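Side-chain contacts in flagellar hook-associated protein 2 (Helicobacter pylori, PDB 6IWY), which caps the distal end of the growing flagellar filament, promoting polymerization of flagellin monomers there and preventing their escape unpolymerized: residues A78-L82 and G83-Q87; D292-I295 and Q296-A300. One frame throughout, in Å; residues are numbered along the deposited sequence.

Interaction 1: residues A78-L82 and G83-Q87; sequences AGMTL and GDVAQ
Thr81 and Asp84 exchange hydrogen bonds at the start of helix 82-92, each side chain taking the other's backbone N-H. The hydroxyl OG1 of Thr81 accepts from Asp84 N at 2.8 Å along a nearly straight line (172°). Its chi1 of 74° sets OG1 between its own backbone N and carbonyl carbon, turned toward the first helical turn, while CG2 lies beside the N. In return, Thr81 N donates to Asp84 OD2 at 3.2 Å, a straight bond that reaches the oxygen from above the carboxylate plane, 54° out of it. The carboxylate thus stands at the helix N-terminus, where the helix dipole would be expected to stabilise a negative charge.

Backbone bonds take over from there: Val85 N donates to Thr81 O (2.9 Å) and Ala86 N to Leu82 O (3.0 Å).

Van der Waals contacts add little: the Met80 chain slants across the CB of Asp84, and Met80 CB comes within 4.3 Å of Val85 CG2, the one apolar pair. Leu82 turns away to pack on Tyr110, Leu112 and Val101.

With Thr81 as N-cap and Asp84 three residues on, this reciprocal pair is a capping box, the classic start of an alpha-helix.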
ATOM      1  N   ALA A  78     -15.945   5.043  12.595  1.00 67.22           N
ATOM      2  CA  ALA A  78     -16.456   4.148  13.630  1.00 67.78           C
ATOM      3  C   ALA A  78     -17.911   3.741  13.344  1.00 69.74           C
ATOM      4  O   ALA A  78     -18.772   4.589  13.102  1.00 72.13           O
ATOM      5  CB  ALA A  78     -16.340   4.817  14.997  1.00 69.29           C
ATOM      6  N   GLY A  79     -18.169   2.440  13.354  1.00 68.93           N
ATOM      7  CA  GLY A  79     -19.518   1.921  13.167  1.00 71.42           C
ATOM      8  C   GLY A  79     -19.963   1.663  11.737  1.00 71.08           C
ATOM      9  O   GLY A  79     -21.059   1.165  11.522  1.00 72.70           O
ATOM     10  N   MET A  80     -19.129   2.009  10.760  1.00 69.57           N
ATOM     11  CA  MET A  80     -19.390   1.667   9.342  1.00 69.39           C
ATOM     12  C   MET A  80     -19.676   0.154   9.118  1.00 68.35           C
ATOM     13  O   MET A  80     -19.034  -0.726   9.722  1.00 65.98           O
ATOM     14  CB  MET A  80     -18.171   2.052   8.483  1.00 67.18           C
ATOM     15  CG  MET A  80     -18.430   3.070   7.371  1.00 69.65           C
ATOM     16  SD  MET A  80     -16.881   3.893   6.871  1.00 72.76           S
ATOM     17  CE  MET A  80     -17.411   4.972   5.540  1.00 73.09           C
ATOM     18  N   THR A  81     -20.621  -0.131   8.224  1.00 69.54           N
ATOM     19  CA  THR A  81     -20.900  -1.511   7.789  1.00 68.86           C
ATOM     20  C   THR A  81     -19.999  -1.943   6.639  1.00 65.83           C
ATOM     21  O   THR A  81     -19.503  -1.102   5.871  1.00 65.30           O
ATOM     22  CB  THR A  81     -22.324  -1.654   7.242  1.00 72.10           C
ATOM     23  OG1 THR A  81     -22.381  -1.038   5.945  1.00 73.41           O
ATOM     24  CG2 THR A  81     -23.361  -1.009   8.185  1.00 74.69           C
ATOM     25  N   LEU A  82     -19.814  -3.261   6.508  1.00 64.03           N
ATOM     26  CA  LEU A  82     -19.094  -3.866   5.376  1.00 60.99           C
ATOM     27  C   LEU A  82     -19.565  -3.274   4.057  1.00 61.98           C
ATOM     28  O   LEU A  82     -18.744  -2.937   3.194  1.00 60.61           O
ATOM     29  CB  LEU A  82     -19.307  -5.376   5.355  1.00 60.55           C
ATOM     30  CG  LEU A  82     -18.748  -6.156   4.164  1.00 58.79           C
ATOM     31  CD1 LEU A  82     -17.232  -6.029   4.097  1.00 54.71           C
ATOM     32  CD2 LEU A  82     -19.153  -7.628   4.270  1.00 57.96           C
ATOM     33  N   GLY A  83     -20.880  -3.133   3.904  1.00 64.38           N
ATOM     34  CA  GLY A  83     -21.437  -2.500   2.724  1.00 66.23           C
ATOM     35  C   GLY A  83     -20.936  -1.069   2.564  1.00 66.82           C
ATOM     36  O   GLY A  83     -20.504  -0.670   1.472  1.00 66.30           O
ATOM     37  N   ASP A  84     -21.007  -0.292   3.645  1.00 67.95           N
ATOM     38  CA  ASP A  84     -20.435   1.047   3.646  1.00 68.48           C
ATOM     39  C   ASP A  84     -18.977   1.045   3.149  1.00 65.22           C
ATOM     40  O   ASP A  84     -18.634   1.798   2.238  1.00 65.95           O
ATOM     41  CB  ASP A  84     -20.459   1.669   5.048  1.00 69.71           C
ATOM     42  CG  ASP A  84     -21.867   1.979   5.560  1.00 75.14           C
ATOM     43  OD1 ASP A  84     -22.869   1.907   4.801  1.00 77.98           O
ATOM     44  OD2 ASP A  84     -21.956   2.330   6.761  1.00 78.52           O
ATOM     45  N   VAL A  85     -18.117   0.212   3.735  1.00 62.06           N
ATOM     46  CA  VAL A  85     -16.695   0.252   3.373  1.00 58.78           C
ATOM     47  C   VAL A  85     -16.476  -0.111   1.906  1.00 57.21           C
ATOM     48  O   VAL A  85     -15.623   0.452   1.246  1.00 57.33           O
ATOM     49  CB  VAL A  85     -15.838  -0.694   4.208  1.00 56.80           C
ATOM     50  CG1 VAL A  85     -14.415  -0.696   3.654  1.00 55.38           C
ATOM     51  CG2 VAL A  85     -15.837  -0.285   5.655  1.00 56.74           C
ATOM     52  N   ALA A  86     -17.254  -1.049   1.402  1.00 56.60           N
ATOM     53  CA  ALA A  86     -17.135  -1.461   0.016  1.00 55.40           C
ATOM     54  C   ALA A  86     -17.339  -0.258  -0.884  1.00 56.80           C
ATOM     55  O   ALA A  86     -16.569  -0.018  -1.806  1.00 55.54           O
ATOM     56  CB  ALA A  86     -18.144  -2.523  -0.304  1.00 55.29           C
ATOM     57  N   GLN A  87     -18.394   0.499  -0.608  1.00 59.41           N
ATOM     58  CA  GLN A  87     -18.754   1.631  -1.444  1.00 61.80           C
ATOM     59  C   GLN A  87     -17.752   2.782  -1.308  1.00 61.68           C
ATOM     60  O   GLN A  87     -17.473   3.581  -2.276  1.00 61.90           O
ATOM     61  CB  GLN A  87     -20.108   2.195  -1.030  1.00 65.55           C
ATOM     62  CG  GLN A  87     -20.567   3.376  -1.929  1.00 68.60           C
ATOM     63  CD  GLN A  87     -20.916   2.922  -3.352  1.00 69.64           C
ATOM     64  OE1 GLN A  87     -21.613   1.929  -3.528  1.00 69.16           O
ATOM     65  NE2 GLN A  87     -20.413   3.636  -4.366  1.00 69.85           N
TER

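Interaction 2: residues D292-I295 and Q296-A300; sequences DAII and QAINA
Ile294 with Ile298, and Ile295 with Asn299, are i to i+4 neighbours on successive turns of the short helix 292-299, a local contact at the surface of the part of the chain that matches the flagellin hook IN motif. The spacing is set by the backbone: Gln296 N, Ala297 N, Ile298 N and Asn299 N donate in turn to the carbonyl oxygens of Asp292, Ala293, Ile294 and Ile295. The last of these bonds, Asn299 N to Ile295 O, measures 2.9 Å.

On the inward side of the helix, the methyl CG2 of Ile294 meets CD1 of Ile298 at 3.8 Å, and the two side chains pass each other at a slant. Both isoleucines hold CG1 beside the backbone N and CG2 anti to it (chi1 -70° and -68°); CG2 of Ile294 therefore faces the chain of Ile298, which runs back over the preceding turn.

Ile295 and Asn299 lie side by side and point the same way, with CG2 of the isoleucine 3.7 Å from the amide nitrogen ND2. The amide oxygen OD1 of Asn299 is held by the strand that follows, accepting a hydrogen bond from Ala306 N.

Strand 304-308 therefore flanks the helix, Ile298 resting on Leu304 and Ala306 and Ile295 on Lys308, while Ile259 and Leu339 from loops touch Ile294, and Leu275 lies against Ala297 and Ile298.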
ATOM      1  N   ASP A 292      -1.938  27.095  18.445  1.00 62.73           N
ATOM      2  CA  ASP A 292      -0.588  26.992  19.050  1.00 63.86           C
ATOM      3  C   ASP A 292      -0.613  26.632  20.534  1.00 63.41           C
ATOM      4  O   ASP A 292       0.192  25.826  20.994  1.00 62.87           O
ATOM      5  CB  ASP A 292       0.219  28.301  18.896  1.00 70.27           C
ATOM      6  CG  ASP A 292       0.663  28.575  17.456  1.00 71.55           C
ATOM      7  OD1 ASP A 292       0.755  27.618  16.644  1.00 67.59           O
ATOM      8  OD2 ASP A 292       0.916  29.762  17.140  1.00 74.79           O
ATOM      9  N   ALA A 293      -1.499  27.247  21.294  1.00 65.33           N
ATOM     10  CA  ALA A 293      -1.561  26.958  22.723  1.00 66.27           C
ATOM     11  C   ALA A 293      -1.843  25.467  22.952  1.00 60.26           C
ATOM     12  O   ALA A 293      -1.188  24.815  23.762  1.00 60.50           O
ATOM     13  CB  ALA A 293      -2.617  27.841  23.407  1.00 70.07           C
ATOM     14  N   ILE A 294      -2.809  24.941  22.209  1.00 55.87           N
ATOM     15  CA  ILE A 294      -3.241  23.552  22.332  1.00 51.31           C
ATOM     16  C   ILE A 294      -2.103  22.638  21.887  1.00 49.03           C
ATOM     17  O   ILE A 294      -1.910  21.566  22.448  1.00 48.53           O
ATOM     18  CB  ILE A 294      -4.547  23.272  21.512  1.00 47.86           C
ATOM     19  CG1 ILE A 294      -5.740  23.984  22.178  1.00 50.29           C
ATOM     20  CG2 ILE A 294      -4.841  21.784  21.428  1.00 44.72           C
ATOM     21  CD1 ILE A 294      -7.012  24.196  21.275  1.00 46.64           C
ATOM     22  N   ILE A 295      -1.336  23.067  20.891  1.00 48.64           N
ATOM     23  CA  ILE A 295      -0.261  22.248  20.399  1.00 46.34           C
ATOM     24  C   ILE A 295       0.757  22.032  21.534  1.00 49.13           C
ATOM     25  O   ILE A 295       1.130  20.883  21.848  1.00 47.36           O
ATOM     26  CB  ILE A 295       0.350  22.850  19.134  1.00 47.39           C
ATOM     27  CG1 ILE A 295      -0.563  22.534  17.933  1.00 43.51           C
ATOM     28  CG2 ILE A 295       1.805  22.303  18.893  1.00 47.34           C
ATOM     29  CD1 ILE A 295      -0.160  23.266  16.600  1.00 45.21           C
ATOM     30  N   GLN A 296       1.160  23.130  22.173  1.00 53.56           N
ATOM     31  CA  GLN A 296       2.167  23.077  23.247  1.00 57.36           C
ATOM     32  C   GLN A 296       1.627  22.221  24.393  1.00 57.08           C
ATOM     33  O   GLN A 296       2.374  21.511  25.072  1.00 58.63           O
ATOM     34  CB  GLN A 296       2.522  24.482  23.793  1.00 63.40           C
ATOM     35  CG  GLN A 296       3.067  25.517  22.803  1.00 66.44           C
ATOM     36  CD  GLN A 296       3.587  26.806  23.494  1.00 76.81           C
ATOM     37  OE1 GLN A 296       3.333  27.067  24.687  1.00 80.03           O
ATOM     38  NE2 GLN A 296       4.329  27.611  22.736  1.00 81.93           N
ATOM     39  N   ALA A 297       0.320  22.306  24.609  1.00 55.81           N
ATOM     40  CA  ALA A 297      -0.323  21.532  25.660  1.00 56.10           C
ATOM     41  C   ALA A 297      -0.165  20.061  25.328  1.00 52.05           C
ATOM     42  O   ALA A 297       0.206  19.258  26.173  1.00 54.17           O
ATOM     43  CB  ALA A 297      -1.811  21.911  25.785  1.00 55.56           C
ATOM     44  N   ILE A 298      -0.407  19.719  24.071  1.00 47.43           N
ATOM     45  CA  ILE A 298      -0.415  18.317  23.671  1.00 44.57           C
ATOM     46  C   ILE A 298       0.989  17.727  23.701  1.00 46.25           C
ATOM     47  O   ILE A 298       1.158  16.577  24.069  1.00 47.09           O
ATOM     48  CB  ILE A 298      -1.073  18.114  22.296  1.00 40.14           C
ATOM     49  CG1 ILE A 298      -2.578  18.416  22.397  1.00 38.60           C
ATOM     50  CG2 ILE A 298      -0.852  16.687  21.812  1.00 38.26           C
ATOM     51  CD1 ILE A 298      -3.355  18.313  21.107  1.00 32.55           C
ATOM     52  N   ASN A 299       1.998  18.514  23.345  1.00 47.53           N
ATOM     53  CA  ASN A 299       3.327  17.963  23.218  1.00 49.13           C
ATOM     54  C   ASN A 299       3.929  17.635  24.577  1.00 53.80           C
ATOM     55  O   ASN A 299       4.842  16.838  24.658  1.00 55.62           O
ATOM     56  CB  ASN A 299       4.246  18.909  22.447  1.00 50.04           C
ATOM     57  CG  ASN A 299       3.984  18.889  20.958  1.00 47.33           C
ATOM     58  OD1 ASN A 299       3.524  17.889  20.416  1.00 45.99           O
ATOM     59  ND2 ASN A 299       4.290  19.992  20.283  1.00 48.88           N
ATOM     60  N   ALA A 300       3.394  18.242  25.633  1.00 56.86           N
ATOM     61  CA  ALA A 300       3.845  18.000  26.992  1.00 62.11           C
ATOM     62  C   ALA A 300       3.293  16.704  27.575  1.00 63.33           C
ATOM     63  O   ALA A 300       3.462  16.455  28.752  1.00 69.20           O
ATOM     64  CB  ALA A 300       3.448  19.166  27.877  1.00 65.93           C
TER

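How the interactions relate
Interaction 1 comes first along the chain, at the beginning of helix 82-92, and interaction 2 follows some two hundred residues later in helix 292-299. Their centres are 34 Å apart and their nearest atoms about 20 Å, with no touch between them. Each helix packs against different strands: 82-92 on 97-103 and 110-116, members of a four-stranded antiparallel sheet, and 292-299 beside 304-308. One contact concerns how a helix begins, the other how successive turns of a helix pack. Together they illustrate how this extended fragment of the cap protein builds separate regions, each with a helix that is shaped by local contacts and packs on its own strands.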